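Local coordinates for protein putative histidinol-phosphate aminotransferase (Erwinia carotovora atroseptica, PDB 3LY1) that binds pyridoxal 5'-phosphate and is probably a transaminase of the histidinol-phosphate aminotransferase subfamily, at residues F127-E130 with G131-A135; T156-A160 with D161-P165; T308-D312 with A313-I317; A342-M345 with R346-K350. All coordinates share one frame; numbering follows the deposited sequence.

In the fold
All four contacts are local, each within one turn or helix end, and each mixes buried with exposed residues. Contact 2 lies nearest the chain's centre (about 16 Å, centre to centre) and contact 4 farthest (about 29 Å). Contacts 1 and 2 sit on neighbouring helices, 129-137 and 160-168, beside the large mixed sheet, with centres about 12 Å apart, and touch through Ile129 and Val162. Contacts 3 and 4 form a second pair, centres also about 12 Å apart, where Met310 meets Met345 and Thr344. Contacts 1 and 2 involve helix starts, contact 3 a helix end, and contact 4 lies along a helix. Salt bridges cross contacts 1 and 4, whereas contacts 2 and 3 rely on backbone bonds and apolar side chains.

Contact 1. Residues F127-E130 with G131-A135; sequences FDIE and GLKAA
Gly131 N donates to Asp128 OD1 at 2.9 Å, capping the first turn of helix 129-137. The carboxylate swings to this amide because CG of Asp128 stands anti to its own backbone N (chi1 178°), and the Gly131 N-H meets OD1 from above the carboxylate plane, 68° out of it. Next in line, Leu132 returns its N-H to Asp128 O and lays its CD1 branch over the same turn: Leu132 CD1 rests 3.9 Å from Ile129 CD1 and also faces Phe127 CB, so the start of the helix has an apolar side. Lys133 bonds through its backbone to Ile129 O almost straight (173°). Its extended chain passes Ile129 CG2 and runs alongside Glu130, whose own chain bends at chi2, and the two ends meet in a salt bridge, Lys133 NZ to Glu130 OE2 3.2 Å. A water closes this pair on the exposed side, donating to Glu130 OE1 and accepting from Lys133 NZ. Ala134 continues the helical pattern, its N 3.0 Å from Glu130 O. Leu132 packs on Val96 and Pro98 of strand 94-98 and on Val119 of strand 115-119, while Ile129 reaches Val162 and Lys133 reaches Trp166, both on helix 160-168.

Contact 2. Residues T156-A160 with D161-P165; sequences TITPA and DVIEP
The start of helix 160-168, with Pro159 at the N-cap position, brings Thr158 and Pro159 against the first turn. Thr158 supplies a methyl group: Thr158 CG2 lies 3.6 Å from Ile163 CG1 and as close to CD1 of the same residue, the isoleucine running roughly perpendicular to the threonine. The methyl is placed there by the Thr158 rotamer, which sets CG2 anti to the backbone N and OG1 beside that N (chi1 -59°). Val162 CG1 comes to 4.0 Å from Thr158 CG2. Pro159 has no side-chain acceptor to cap the helix, and its carbonyl serves the first turn: Pro159 O receives Val162 N at 3.1 Å, from 53° above the carbonyl plane, and more weakly Ile163 N. The regular helical bond follows, Glu164 N to Ala160 O at 2.9 Å (163°). The helix is the crossover of a beta-alpha-beta unit joining the adjacent parallel strands 143-148 and 174-179. Beyond the turn, the extended Glu164 chain runs past Ala160, bringing Glu164 OE2 3.6 Å from Ala160 CB, while OE1 forms a salt bridge with Arg192. Thr158 also touches Ile129 of helix 129-137, and Asn149 OD1 accepts from Thr158 N.

Contact 3. Residues T308-D312 with A313-I317; sequences THMAD and AGVLI
Met310, a selenomethionine, and Val315 form the tightly packed side of this turn. Their side chains run alongside each other in a common direction, with Met310 SE 3.9 Å from Val315 CB and little farther from CG2. A bend at chi2 (-70°) brings the selenium there, while Met310 CB approaches Ile317 CG2 more loosely, at 4.4 Å. The chain reverses here through a Schellman motif that ends helix 303-312, made of two bonds back into the last turn: Val315 N to Met310 O at 2.8 Å, and Gly314 N to Ala311 O at 3.0 Å, each donor above the plane of its carbonyl. Gly314 has the positive phi (84°) of the motif. The preceding Ala313 N still bonds to His309 O in helical fashion, though bent (139°), and weakly to Met310 O. Val315, which gives the outer bond of the motif, already belongs to strand 315-316, paired in parallel with strand 19-20 through Leu316 and Ile19. The other face is looser. Ala311 CB reaches Leu316 CD2 only at 4.2 Å, and the exposed Asp312 touches Ala313 N through CB. The packed side, by contrast, is closed by helix 335-350: Met310 lies against Thr344 and Met345, and Val315 against Trp340. On the same helix, Phe348 touches His309 CB; the His309 ring stacks on Trp353.

Contact 4. Residues A342-M345 with R346-K350; sequences ADTM and REFRK
Asp343 and Arg346 meet in a salt bridge, Asp343 OD1 to Arg346 NH1 2.9 Å, one helical turn apart. The bond is not straight (130°): the guanidinium nitrogen comes from above the carboxylate plane and the two flat groups are turned 51° from each other. Arg346 reaches back because its chain is extended from CG to NE, which also lays Arg346 NH1 3.6 Å from Ala342 CB. On another face of the helix the threonine methyl of Thr344 runs along the flank of Phe348: Thr344 CG2, anti to its backbone N, stands 3.5 Å from Phe348 CE1. Glu347 bends at chi2 and holds Lys350 by a salt bridge, Glu347 OE2 to Lys350 NZ 2.8 Å, while a water links that same OE2 to Asp343 O. Farther out, Gln339 NE2 bonds to Asp343 OD2, and Asp282 of helix 259-283 forms a salt bridge with Arg346 NH2, so both partners of the central pair are held a second time. Thr344 OG1 bonds to Trp340 O, and Phe348 meets the Trp353 ring edge-to-face. The i to i+4 backbone bonds and i to i+3 charged pairs are those of an alpha-helix, amphipathic here, with charged Asp343, Arg346 and Glu347 set against buried Met345 and Phe348.

Contact 1. Residues F127-E130 with G131-A135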
loop_
_atom_site.group_PDB
_atom_site.type_symbol
_atom_site.label_atom_id
_atom_site.label_comp_id
_atom_site.label_asym_id
_atom_site.label_seq_id
_atom_site.Cartn_x
_atom_site.Cartn_y
_atom_site.Cartn_z
ATOM N N PHE A 127 -22.477 -21.579 -3.485
ATOM C CA PHE A 127 -21.258 -22.332 -3.475
ATOM C C PHE A 127 -21.607 -23.816 -3.406
ATOM O O PHE A 127 -22.517 -24.186 -2.691
ATOM C CB PHE A 127 -20.437 -22.000 -2.233
ATOM C CG PHE A 127 -19.760 -20.663 -2.247
ATOM C CD1 PHE A 127 -19.952 -19.738 -3.252
ATOM C CD2 PHE A 127 -18.951 -20.313 -1.173
ATOM C CE1 PHE A 127 -19.286 -18.507 -3.192
ATOM C CE2 PHE A 127 -18.313 -19.088 -1.119
ATOM C CZ PHE A 127 -18.490 -18.191 -2.110
ATOM N N ASP A 128 -20.900 -24.644 -4.162
ATOM C CA ASP A 128 -20.975 -26.085 -3.987
ATOM C C ASP A 128 -19.899 -26.469 -2.958
ATOM O O ASP A 128 -18.784 -26.870 -3.327
ATOM C CB ASP A 128 -20.784 -26.783 -5.333
ATOM C CG ASP A 128 -20.808 -28.300 -5.229
ATOM O OD1 ASP A 128 -21.067 -28.844 -4.153
ATOM O OD2 ASP A 128 -20.540 -28.970 -6.248
ATOM N N ILE A 129 -20.236 -26.349 -1.665
ATOM C CA ILE A 129 -19.265 -26.675 -0.615
ATOM C C ILE A 129 -18.762 -28.119 -0.699
ATOM O O ILE A 129 -17.550 -28.368 -0.554
ATOM C CB ILE A 129 -19.789 -26.362 0.795
ATOM C CG1 ILE A 129 -19.956 -24.846 0.915
ATOM C CG2 ILE A 129 -18.740 -26.807 1.834
ATOM C CD1 ILE A 129 -18.612 -24.105 0.930
ATOM N N GLU A 130 -19.657 -29.065 -0.978
ATOM C CA GLU A 130 -19.214 -30.461 -1.157
ATOM C C GLU A 130 -18.228 -30.609 -2.325
ATOM O O GLU A 130 -17.231 -31.338 -2.212
ATOM C CB GLU A 130 -20.377 -31.428 -1.293
ATOM C CG GLU A 130 -21.251 -31.587 -0.035
ATOM C CD GLU A 130 -20.470 -32.042 1.226
ATOM O OE1 GLU A 130 -19.496 -32.820 1.110
ATOM O OE2 GLU A 130 -20.842 -31.613 2.341
ATOM N N GLY A 131 -18.453 -29.880 -3.408
ATOM C CA GLY A 131 -17.505 -29.872 -4.537
ATOM C C GLY A 131 -16.142 -29.281 -4.193
ATOM O O GLY A 131 -15.122 -29.776 -4.615
ATOM N N LEU A 132 -16.141 -28.212 -3.416
ATOM C CA LEU A 132 -14.910 -27.570 -2.953
ATOM C C LEU A 132 -14.138 -28.499 -2.003
ATOM O O LEU A 132 -12.924 -28.651 -2.116
ATOM C CB LEU A 132 -15.229 -26.224 -2.280
ATOM C CG LEU A 132 -15.850 -25.147 -3.196
ATOM C CD1 LEU A 132 -16.739 -24.156 -2.455
ATOM C CD2 LEU A 132 -14.779 -24.417 -3.976
ATOM N N LYS A 133 -14.840 -29.117 -1.065
ATOM C CA LYS A 133 -14.223 -30.113 -0.191
ATOM C C LYS A 133 -13.587 -31.231 -0.988
ATOM O O LYS A 133 -12.502 -31.638 -0.662
ATOM C CB LYS A 133 -15.222 -30.769 0.718
ATOM C CG LYS A 133 -15.792 -29.942 1.810
ATOM C CD LYS A 133 -16.810 -30.853 2.524
ATOM C CE LYS A 133 -17.497 -30.165 3.668
ATOM N NZ LYS A 133 -18.450 -31.103 4.367
ATOM N N ALA A 134 -14.304 -31.742 -1.985
ATOM C CA ALA A 134 -13.836 -32.866 -2.829
ATOM C C ALA A 134 -12.588 -32.470 -3.646
ATOM O O ALA A 134 -11.680 -33.293 -3.889
ATOM C CB ALA A 134 -14.982 -33.337 -3.762
ATOM N N ALA A 135 -12.551 -31.225 -4.093
ATOM C CA ALA A 135 -11.415 -30.701 -4.866
ATOM C C ALA A 135 -10.156 -30.684 -4.026
ATOM O O ALA A 135 -9.073 -30.999 -4.544
ATOM C CB ALA A 135 -11.720 -29.293 -5.376
HETATM O O HOH W 1 -18.998 -33.933 3.481
#

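Contact 2. Residues T156-A160 with D161-P165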
loop_
_atom_site.group_PDB
_atom_site.type_symbol
_atom_site.label_atom_id
_atom_site.label_comp_id
_atom_site.label_asym_id
_atom_site.label_seq_id
_atom_site.Cartn_x
_atom_site.Cartn_y
_atom_site.Cartn_z
ATOM N N THR A 156 -24.599 -13.363 -1.916
ATOM C CA THR A 156 -25.147 -14.349 -1.001
ATOM C C THR A 156 -24.140 -14.742 0.069
ATOM O O THR A 156 -22.935 -14.585 -0.096
ATOM C CB THR A 156 -25.580 -15.593 -1.756
ATOM O OG1 THR A 156 -24.483 -16.093 -2.568
ATOM C CG2 THR A 156 -26.786 -15.219 -2.676
ATOM N N ILE A 157 -24.665 -15.277 1.161
ATOM C CA ILE A 157 -23.838 -15.923 2.186
ATOM C C ILE A 157 -23.901 -17.445 2.084
ATOM O O ILE A 157 -24.863 -18.019 1.545
ATOM C CB ILE A 157 -24.214 -15.464 3.615
ATOM C CG1 ILE A 157 -25.668 -15.806 3.969
ATOM C CG2 ILE A 157 -23.906 -13.958 3.785
ATOM C CD1 ILE A 157 -25.874 -17.190 4.668
ATOM N N THR A 158 -22.843 -18.073 2.588
ATOM C CA THR A 158 -22.775 -19.502 2.811
ATOM C C THR A 158 -22.988 -19.685 4.310
ATOM O O THR A 158 -22.300 -19.072 5.108
ATOM C CB THR A 158 -21.409 -20.032 2.407
ATOM O OG1 THR A 158 -21.188 -19.736 1.021
ATOM C CG2 THR A 158 -21.313 -21.576 2.626
ATOM N N PRO A 159 -23.979 -20.498 4.710
ATOM C CA PRO A 159 -24.197 -20.697 6.159
ATOM C C PRO A 159 -22.960 -21.129 6.952
ATOM O O PRO A 159 -22.179 -21.974 6.491
ATOM C CB PRO A 159 -25.261 -21.787 6.198
ATOM C CG PRO A 159 -25.956 -21.707 4.889
ATOM C CD PRO A 159 -24.873 -21.346 3.910
ATOM N N ALA A 160 -22.800 -20.593 8.160
ATOM C CA ALA A 160 -21.651 -20.975 8.991
ATOM C C ALA A 160 -21.576 -22.478 9.293
ATOM O O ALA A 160 -20.459 -23.035 9.394
ATOM C CB ALA A 160 -21.628 -20.185 10.272
ATOM N N ASP A 161 -22.722 -23.159 9.388
ATOM C CA ASP A 161 -22.687 -24.581 9.742
ATOM C C ASP A 161 -22.218 -25.479 8.594
ATOM O O ASP A 161 -22.007 -26.668 8.772
ATOM C CB ASP A 161 -24.005 -25.059 10.384
ATOM C CG ASP A 161 -25.201 -25.028 9.446
ATOM O OD1 ASP A 161 -25.037 -24.678 8.246
ATOM O OD2 ASP A 161 -26.324 -25.390 9.914
ATOM N N VAL A 162 -22.058 -24.906 7.413
ATOM C CA VAL A 162 -21.503 -25.596 6.256
ATOM C C VAL A 162 -19.978 -25.357 6.168
ATOM O O VAL A 162 -19.214 -26.280 5.925
ATOM C CB VAL A 162 -22.243 -25.108 5.006
ATOM C CG1 VAL A 162 -21.495 -25.469 3.706
ATOM C CG2 VAL A 162 -23.653 -25.653 5.031
ATOM N N ILE A 163 -19.535 -24.135 6.425
ATOM C CA ILE A 163 -18.084 -23.796 6.403
ATOM C C ILE A 163 -17.282 -24.219 7.656
ATOM O O ILE A 163 -16.194 -24.825 7.530
ATOM C CB ILE A 163 -17.887 -22.285 6.141
ATOM C CG1 ILE A 163 -18.398 -21.962 4.728
ATOM C CG2 ILE A 163 -16.416 -21.879 6.300
ATOM C CD1 ILE A 163 -18.229 -20.511 4.259
ATOM N N GLU A 164 -17.789 -23.900 8.837
ATOM C CA GLU A 164 -17.043 -24.153 10.089
ATOM C C GLU A 164 -16.598 -25.611 10.300
ATOM O O GLU A 164 -15.445 -25.829 10.684
ATOM C CB GLU A 164 -17.777 -23.637 11.326
ATOM C CG GLU A 164 -17.909 -22.129 11.385
ATOM C CD GLU A 164 -18.797 -21.627 12.531
ATOM O OE1 GLU A 164 -19.338 -22.461 13.305
ATOM O OE2 GLU A 164 -18.963 -20.386 12.663
ATOM N N PRO A 165 -17.475 -26.605 10.046
ATOM C CA PRO A 165 -17.009 -27.970 10.294
ATOM C C PRO A 165 -15.980 -28.435 9.305
ATOM O O PRO A 165 -15.171 -29.276 9.644
ATOM C CB PRO A 165 -18.276 -28.838 10.124
ATOM C CG PRO A 165 -19.404 -27.925 10.245
ATOM C CD PRO A 165 -18.907 -26.588 9.728
#

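Contact 3. Residues T308-D312 with A313-I317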
loop_
_atom_site.group_PDB
_atom_site.type_symbol
_atom_site.label_atom_id
_atom_site.label_comp_id
_atom_site.label_asym_id
_atom_site.label_seq_id
_atom_site.Cartn_x
_atom_site.Cartn_y
_atom_site.Cartn_z
ATOM N N THR A 308 -24.905 -0.115 -21.650
ATOM C CA THR A 308 -24.739 1.056 -22.520
ATOM C C THR A 308 -25.912 2.002 -22.358
ATOM O O THR A 308 -25.714 3.219 -22.299
ATOM C CB THR A 308 -24.569 0.680 -24.029
ATOM O OG1 THR A 308 -23.352 -0.053 -24.198
ATOM C CG2 THR A 308 -24.499 1.946 -24.909
ATOM N N HIS A 309 -27.133 1.463 -22.277
ATOM C CA HIS A 309 -28.309 2.322 -22.100
ATOM C C HIS A 309 -28.323 3.031 -20.740
ATOM O O HIS A 309 -28.649 4.214 -20.636
ATOM C CB HIS A 309 -29.612 1.562 -22.359
ATOM C CG HIS A 309 -29.790 1.138 -23.792
ATOM N ND1 HIS A 309 -30.116 -0.151 -24.157
ATOM C CD2 HIS A 309 -29.659 1.830 -24.949
ATOM C CE1 HIS A 309 -30.173 -0.237 -25.477
ATOM N NE2 HIS A 309 -29.899 0.952 -25.982
HETATM N N MSE A 310 -27.929 2.312 -19.700
HETATM C CA MSE A 310 -27.806 2.912 -18.375
HETATM C C MSE A 310 -26.676 3.973 -18.345
HETATM O O MSE A 310 -26.877 5.054 -17.799
HETATM C CB MSE A 310 -27.619 1.822 -17.308
HETATM C CG MSE A 310 -28.963 1.181 -16.842
HETATM SE SE MSE A 310 -29.977 2.498 -15.799
HETATM C CE MSE A 310 -31.670 1.557 -15.608
ATOM N N ALA A 311 -25.512 3.691 -18.953
ATOM C CA ALA A 311 -24.431 4.708 -19.027
ATOM C C ALA A 311 -24.947 5.978 -19.693
ATOM O O ALA A 311 -24.641 7.085 -19.235
ATOM C CB ALA A 311 -23.185 4.203 -19.775
ATOM N N ASP A 312 -25.726 5.808 -20.762
ATOM C CA ASP A 312 -26.258 6.941 -21.535
ATOM C C ASP A 312 -27.284 7.739 -20.735
ATOM O O ASP A 312 -27.455 8.923 -20.992
ATOM C CB ASP A 312 -26.887 6.484 -22.867
ATOM C CG ASP A 312 -25.851 5.962 -23.882
ATOM O OD1 ASP A 312 -24.621 6.213 -23.711
ATOM O OD2 ASP A 312 -26.282 5.277 -24.851
ATOM N N ALA A 313 -27.978 7.086 -19.806
ATOM C CA ALA A 313 -28.902 7.750 -18.895
ATOM C C ALA A 313 -28.203 8.283 -17.638
ATOM O O ALA A 313 -28.886 8.783 -16.736
ATOM C CB ALA A 313 -30.003 6.820 -18.493
ATOM N N GLY A 314 -26.869 8.149 -17.570
ATOM C CA GLY A 314 -26.074 8.653 -16.461
ATOM C C GLY A 314 -26.003 7.724 -15.263
ATOM O O GLY A 314 -25.906 8.183 -14.122
ATOM N N VAL A 315 -26.058 6.416 -15.506
ATOM C CA VAL A 315 -25.938 5.426 -14.428
ATOM C C VAL A 315 -24.878 4.404 -14.803
ATOM O O VAL A 315 -24.991 3.737 -15.839
ATOM C CB VAL A 315 -27.268 4.700 -14.175
ATOM C CG1 VAL A 315 -27.138 3.746 -13.013
ATOM C CG2 VAL A 315 -28.426 5.708 -13.926
ATOM N N LEU A 316 -23.844 4.276 -13.968
ATOM C CA LEU A 316 -22.772 3.318 -14.209
ATOM C C LEU A 316 -22.971 2.103 -13.321
ATOM O O LEU A 316 -22.866 2.189 -12.087
ATOM C CB LEU A 316 -21.393 3.950 -13.946
ATOM C CG LEU A 316 -21.037 5.221 -14.727
ATOM C CD1 LEU A 316 -19.585 5.663 -14.391
ATOM C CD2 LEU A 316 -21.197 5.011 -16.207
ATOM N N ILE A 317 -23.268 0.966 -13.953
ATOM C CA ILE A 317 -23.517 -0.291 -13.241
ATOM C C ILE A 317 -22.296 -1.212 -13.343
ATOM O O ILE A 317 -21.307 -0.878 -14.015
ATOM C CB ILE A 317 -24.827 -1.000 -13.764
ATOM C CG1 ILE A 317 -24.682 -1.512 -15.198
ATOM C CG2 ILE A 317 -26.044 -0.052 -13.655
ATOM C CD1 ILE A 317 -25.877 -2.376 -15.691
#

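Contact 4. Residues A342-M345 with R346-K350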
loop_
_atom_site.group_PDB
_atom_site.type_symbol
_atom_site.label_atom_id
_atom_site.label_comp_id
_atom_site.label_asym_id
_atom_site.label_seq_id
_atom_site.Cartn_x
_atom_site.Cartn_y
_atom_site.Cartn_z
ATOM N N ALA A 342 -34.500 2.895 -10.038
ATOM C CA ALA A 342 -35.669 2.033 -10.098
ATOM C C ALA A 342 -36.713 2.583 -11.070
ATOM O O ALA A 342 -37.232 1.860 -11.910
ATOM C CB ALA A 342 -36.299 1.859 -8.708
ATOM N N ASP A 343 -37.018 3.874 -10.982
ATOM C CA ASP A 343 -37.961 4.411 -11.926
ATOM C C ASP A 343 -37.419 4.451 -13.365
ATOM O O ASP A 343 -38.198 4.283 -14.290
ATOM C CB ASP A 343 -38.456 5.749 -11.468
ATOM C CG ASP A 343 -39.307 5.633 -10.228
ATOM O OD1 ASP A 343 -40.017 4.604 -10.102
ATOM O OD2 ASP A 343 -39.245 6.553 -9.398
ATOM N N THR A 344 -36.106 4.658 -13.555
ATOM C CA THR A 344 -35.492 4.572 -14.886
ATOM C C THR A 344 -35.652 3.141 -15.462
ATOM O O THR A 344 -35.959 2.941 -16.648
ATOM C CB THR A 344 -34.005 5.013 -14.852
ATOM O OG1 THR A 344 -33.928 6.373 -14.401
ATOM C CG2 THR A 344 -33.367 4.936 -16.224
HETATM N N MSE A 345 -35.446 2.143 -14.613
HETATM C CA MSE A 345 -35.677 0.765 -14.995
HETATM C C MSE A 345 -37.141 0.535 -15.470
HETATM O O MSE A 345 -37.363 -0.047 -16.539
HETATM C CB MSE A 345 -35.342 -0.145 -13.811
HETATM C CG MSE A 345 -33.885 -0.131 -13.437
HETATM SE SE MSE A 345 -33.559 -1.074 -11.767
HETATM C CE MSE A 345 -34.151 -2.856 -12.246
ATOM N N ARG A 346 -38.127 1.061 -14.722
ATOM C CA ARG A 346 -39.526 0.951 -15.134
ATOM C C ARG A 346 -39.754 1.583 -16.485
ATOM O O ARG A 346 -40.496 1.038 -17.306
ATOM C CB ARG A 346 -40.473 1.546 -14.084
ATOM C CG ARG A 346 -40.536 0.718 -12.827
ATOM C CD ARG A 346 -41.341 1.458 -11.713
ATOM N NE ARG A 346 -41.417 0.639 -10.508
ATOM C CZ ARG A 346 -40.676 0.800 -9.414
ATOM N NH1 ARG A 346 -39.814 1.814 -9.306
ATOM N NH2 ARG A 346 -40.821 -0.035 -8.393
ATOM N N GLU A 347 -39.091 2.711 -16.734
ATOM C CA GLU A 347 -39.221 3.402 -18.010
ATOM C C GLU A 347 -38.535 2.634 -19.142
ATOM O O GLU A 347 -39.045 2.612 -20.283
ATOM C CB GLU A 347 -38.641 4.814 -17.937
ATOM C CG GLU A 347 -39.453 5.784 -17.098
ATOM C CD GLU A 347 -40.833 6.036 -17.681
ATOM O OE1 GLU A 347 -40.922 6.635 -18.787
ATOM O OE2 GLU A 347 -41.821 5.612 -17.041
ATOM N N PHE A 348 -37.376 2.035 -18.842
ATOM C CA PHE A 348 -36.676 1.173 -19.789
ATOM C C PHE A 348 -37.595 0.028 -20.225
ATOM O O PHE A 348 -37.622 -0.330 -21.427
ATOM C CB PHE A 348 -35.414 0.552 -19.184
ATOM C CG PHE A 348 -34.147 1.370 -19.338
ATOM C CD1 PHE A 348 -34.153 2.745 -19.296
ATOM C CD2 PHE A 348 -32.926 0.724 -19.477
ATOM C CE1 PHE A 348 -32.967 3.479 -19.392
ATOM C CE2 PHE A 348 -31.732 1.446 -19.577
ATOM C CZ PHE A 348 -31.753 2.825 -19.532
ATOM N N ARG A 349 -38.317 -0.558 -19.263
ATOM C CA ARG A 349 -39.184 -1.703 -19.551
ATOM C C ARG A 349 -40.233 -1.329 -20.621
ATOM O O ARG A 349 -40.510 -2.109 -21.545
ATOM C CB ARG A 349 -39.835 -2.227 -18.267
ATOM C CG ARG A 349 -41.016 -3.226 -18.428
ATOM C CD ARG A 349 -40.696 -4.449 -19.313
ATOM N NE ARG A 349 -39.528 -5.244 -18.894
ATOM C CZ ARG A 349 -39.538 -6.227 -17.986
ATOM N NH1 ARG A 349 -40.652 -6.547 -17.359
ATOM N NH2 ARG A 349 -38.420 -6.919 -17.725
ATOM N N LYS A 350 -40.780 -0.125 -20.517
ATOM C CA LYS A 350 -41.817 0.317 -21.437
ATOM C C LYS A 350 -41.299 0.336 -22.866
ATOM O O LYS A 350 -42.080 0.142 -23.807
ATOM C CB LYS A 350 -42.334 1.712 -21.062
ATOM C CG LYS A 350 -42.960 1.795 -19.691
ATOM C CD LYS A 350 -43.483 3.200 -19.465
ATOM C CE LYS A 350 -43.951 3.410 -18.049
ATOM N NZ LYS A 350 -44.383 4.857 -17.872
HETATM O O HOH W 2 -40.962 5.184 -14.062
#